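Local coordinates for NAD-dependent protein deacylase 2 (Archaeoglobus fulgidus, PDB 4TWJ) that removes acetyl and longer acyl groups from protein lysines, consuming NAD, and thereby tunes the DNA binding of the archaeal chromatin protein Alba, at residues E176-A181 / P203-K208. Sequence-based numbering, arbitrary orientation.
Sequences EAIEEA and PYIAKK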
ATOM      1  N   GLU A 176      -7.112 -12.953  -2.390  1.00 13.82           N
ATOM      2  CA  GLU A 176      -8.172 -11.959  -2.553  1.00 14.12           C
ATOM      3  C   GLU A 176      -7.734 -10.857  -3.512  1.00 13.16           C
ATOM      4  O   GLU A 176      -8.520 -10.406  -4.341  1.00 12.79           O
ATOM      5  CB  GLU A 176      -8.583 -11.353  -1.205  1.00 15.33           C
ATOM      6  CG  GLU A 176      -9.334 -12.317  -0.298  1.00 16.75           C
ATOM      7  CD  GLU A 176     -10.663 -12.773  -0.876  1.00 18.00           C
ATOM      8  OE1 GLU A 176     -10.999 -13.967  -0.715  1.00 20.31           O
ATOM      9  OE2 GLU A 176     -11.371 -11.948  -1.487  1.00 19.54           O
ATOM     10  N   ALA A 177      -6.479 -10.433  -3.395  1.00 12.48           N
ATOM     11  CA  ALA A 177      -5.942  -9.375  -4.252  1.00 11.94           C
ATOM     12  C   ALA A 177      -5.877  -9.829  -5.709  1.00 11.85           C
ATOM     13  O   ALA A 177      -6.200  -9.059  -6.616  1.00 11.54           O
ATOM     14  CB  ALA A 177      -4.569  -8.939  -3.765  1.00 11.93           C
ATOM     15  N   ILE A 178      -5.451 -11.070  -5.927  1.00 11.84           N
ATOM     16  CA  ILE A 178      -5.449 -11.659  -7.273  1.00 11.95           C
ATOM     17  C   ILE A 178      -6.866 -11.703  -7.850  1.00 12.23           C
ATOM     18  O   ILE A 178      -7.087 -11.340  -9.009  1.00 12.25           O
ATOM     19  CB  ILE A 178      -4.837 -13.077  -7.269  1.00 12.06           C
ATOM     20  CG1 ILE A 178      -3.331 -12.992  -7.022  1.00 12.19           C
ATOM     21  CG2 ILE A 178      -5.111 -13.799  -8.588  1.00 12.08           C
ATOM     22  CD1 ILE A 178      -2.692 -14.306  -6.630  1.00 12.38           C
ATOM     23  N   GLU A 179      -7.824 -12.143  -7.039  1.00 12.61           N
ATOM     24  CA  GLU A 179      -9.221 -12.193  -7.471  1.00 12.93           C
ATOM     25  C   GLU A 179      -9.777 -10.813  -7.816  1.00 12.74           C
ATOM     26  O   GLU A 179     -10.526 -10.667  -8.788  1.00 13.03           O
ATOM     27  CB  GLU A 179     -10.082 -12.872  -6.409  1.00 13.45           C
ATOM     28  CG  GLU A 179      -9.801 -14.357  -6.287  1.00 13.86           C
ATOM     29  CD  GLU A 179     -10.091 -15.090  -7.577  1.00 14.55           C
ATOM     30  OE1 GLU A 179     -11.246 -15.018  -8.037  1.00 15.29           O
ATOM     31  OE2 GLU A 179      -9.167 -15.717  -8.132  1.00 16.07           O
ATOM     32  N   GLU A 180      -9.408  -9.804  -7.030  1.00 12.61           N
ATOM     33  CA  GLU A 180      -9.778  -8.425  -7.344  1.00 12.64           C
ATOM     34  C   GLU A 180      -9.192  -7.990  -8.687  1.00 12.41           C
ATOM     35  O   GLU A 180      -9.904  -7.441  -9.527  1.00 12.09           O
ATOM     36  CB  GLU A 180      -9.328  -7.472  -6.233  1.00 13.03           C
ATOM     37  CG  GLU A 180     -10.176  -7.560  -4.973  1.00 13.44           C
ATOM     38  CD  GLU A 180     -11.627  -7.187  -5.215  1.00 13.93           C
ATOM     39  OE1 GLU A 180     -11.885  -6.203  -5.931  1.00 13.85           O
ATOM     40  OE2 GLU A 180     -12.513  -7.890  -4.693  1.00 15.19           O
ATOM     41  N   ALA A 181      -7.903  -8.254  -8.897  1.00 12.16           N
ATOM     42  CA  ALA A 181      -7.244  -7.891 -10.153  1.00 12.20           C
ATOM     43  C   ALA A 181      -7.874  -8.598 -11.355  1.00 12.50           C
ATOM     44  O   ALA A 181      -8.063  -7.987 -12.404  1.00 12.14           O
ATOM     45  CB  ALA A 181      -5.757  -8.196 -10.084  1.00 12.20           C
ATOM     46  N   PRO A 203      -1.084  -5.477 -11.222  1.00 10.91           N
ATOM     47  CA  PRO A 203      -1.528  -4.675 -12.369  1.00 10.97           C
ATOM     48  C   PRO A 203      -1.455  -5.412 -13.710  1.00 11.00           C
ATOM     49  O   PRO A 203      -2.289  -5.174 -14.578  1.00 11.13           O
ATOM     50  CB  PRO A 203      -0.584  -3.459 -12.364  1.00 10.94           C
ATOM     51  CG  PRO A 203       0.433  -3.718 -11.299  1.00 10.97           C
ATOM     52  CD  PRO A 203      -0.130  -4.746 -10.375  1.00 10.86           C
ATOM     53  N   TYR A 204      -0.477  -6.299 -13.873  1.00 11.11           N
ATOM     54  CA  TYR A 204      -0.393  -7.101 -15.097  1.00 11.37           C
ATOM     55  C   TYR A 204      -1.551  -8.089 -15.206  1.00 11.23           C
ATOM     56  O   TYR A 204      -2.065  -8.331 -16.294  1.00 11.56           O
ATOM     57  CB  TYR A 204       0.936  -7.841 -15.173  1.00 11.72           C
ATOM     58  CG  TYR A 204       2.120  -6.924 -15.329  1.00 12.24           C
ATOM     59  CD1 TYR A 204       2.371  -6.279 -16.538  1.00 12.58           C
ATOM     60  CD2 TYR A 204       2.995  -6.704 -14.276  1.00 12.59           C
ATOM     61  CE1 TYR A 204       3.463  -5.438 -16.686  1.00 12.80           C
ATOM     62  CE2 TYR A 204       4.082  -5.862 -14.411  1.00 13.03           C
ATOM     63  CZ  TYR A 204       4.316  -5.235 -15.616  1.00 13.19           C
ATOM     64  OH  TYR A 204       5.407  -4.402 -15.747  1.00 13.93           O
ATOM     65  N   ILE A 205      -1.954  -8.660 -14.077  1.00 11.23           N
ATOM     66  CA  ILE A 205      -3.120  -9.541 -14.045  1.00 11.36           C
ATOM     67  C   ILE A 205      -4.384  -8.780 -14.455  1.00 11.50           C
ATOM     68  O   ILE A 205      -5.185  -9.279 -15.251  1.00 11.43           O
ATOM     69  CB  ILE A 205      -3.300 -10.180 -12.650  1.00 11.46           C
ATOM     70  CG1 ILE A 205      -2.183 -11.199 -12.394  1.00 11.59           C
ATOM     71  CG2 ILE A 205      -4.666 -10.835 -12.523  1.00 11.55           C
ATOM     72  CD1 ILE A 205      -2.086 -11.669 -10.956  1.00 11.74           C
ATOM     73  N   ALA A 206      -4.563  -7.578 -13.914  1.00 11.80           N
ATOM     74  CA  ALA A 206      -5.723  -6.751 -14.263  1.00 12.12           C
ATOM     75  C   ALA A 206      -5.709  -6.371 -15.746  1.00 12.75           C
ATOM     76  O   ALA A 206      -6.745  -6.405 -16.414  1.00 12.86           O
ATOM     77  CB  ALA A 206      -5.768  -5.503 -13.391  1.00 12.02           C
ATOM     78  N   LYS A 207      -4.526  -6.031 -16.251  1.00 13.72           N
ATOM     79  CA  LYS A 207      -4.344  -5.692 -17.667  1.00 14.79           C
ATOM     80  C   LYS A 207      -4.734  -6.870 -18.567  1.00 15.16           C
ATOM     81  O   LYS A 207      -5.493  -6.702 -19.527  1.00 14.96           O
ATOM     82  CB  LYS A 207      -2.888  -5.279 -17.916  1.00 15.20           C
ATOM     83  CG  LYS A 207      -2.518  -5.015 -19.368  1.00 16.17           C
ATOM     84  CD  LYS A 207      -3.011  -3.676 -19.861  1.00 16.75           C
ATOM     85  CE  LYS A 207      -2.378  -3.345 -21.207  1.00 17.30           C
ATOM     86  NZ  LYS A 207      -2.790  -2.009 -21.686  1.00 17.58           N
ATOM     87  N   LYS A 208      -4.227  -8.058 -18.249  1.00 15.80           N
ATOM     88  CA  LYS A 208      -4.564  -9.270 -19.007  1.00 16.98           C
ATOM     89  C   LYS A 208      -6.066  -9.562 -18.973  1.00 17.02           C
ATOM     90  O   LYS A 208      -6.633 -10.068 -19.947  1.00 17.33           O
ATOM     91  CB  LYS A 208      -3.782 -10.474 -18.464  1.00 18.11           C
ATOM     92  CG  LYS A 208      -4.171 -11.814 -19.078  1.00 19.45           C
ATOM     93  CD  LYS A 208      -3.491 -12.989 -18.394  1.00 21.01           C
ATOM     94  CE  LYS A 208      -2.057 -13.175 -18.859  1.00 22.07           C
ATOM     95  NZ  LYS A 208      -1.505 -14.495 -18.440  1.00 23.15           N
TER
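Ile205 lays its CG2 methyl against the CB of Ala181, 3.8 Å away, where two neighbouring helices meet on one face of the parallel beta sheet of the sirtuin Rossmann-fold domain. Helix 171-182 leads into strand 186-190, helix 201-208 follows it and leads into strand 212-217, so the second helix makes the crossover of a right-handed beta-alpha-beta unit. The segments run roughly parallel, crossing at -33°, and their axes come within 8.8 Å. The CA atoms of Ala181 and Ala206 are 4.5 Å apart, an approach possible because both side chains are single methyls, and their CB atoms lie 4.3 Å from each other. In Ile205 a chi1 of -70° sets the CG2 branch opposite the backbone N and over Ala181, and the extended chi2 takes CD1 on towards Ile178. There CD1 meets Ile178 CG1 at 4.3 Å, a looser apolar touch. This isoleucine end is partly exposed and the two alanines are buried, with Ile205 CG2 bridging from one to the other. Beneath them Phe187 of strand 186-190 touches both Ala181 and Ala206, and Met213 of strand 212-217 also packs against Ala206, joining the helix pair to the sheet. On the flanks, Glu180 OE1 is hydrogen-bonded to His17 NE2, and Lys207 NZ donates a hydrogen bond to Ile226 O; Tyr204, pointing away from the first helix, packs on the backbone of the bound peptide. Across the alanine pair the polar component is a weak CA-H...O contact: Ala206 CA lies 3.2 Å from Ala181 O, with 143° at the hydrogen, and the Ala206 CB methyl reaches the same oxygen at 3.5 Å.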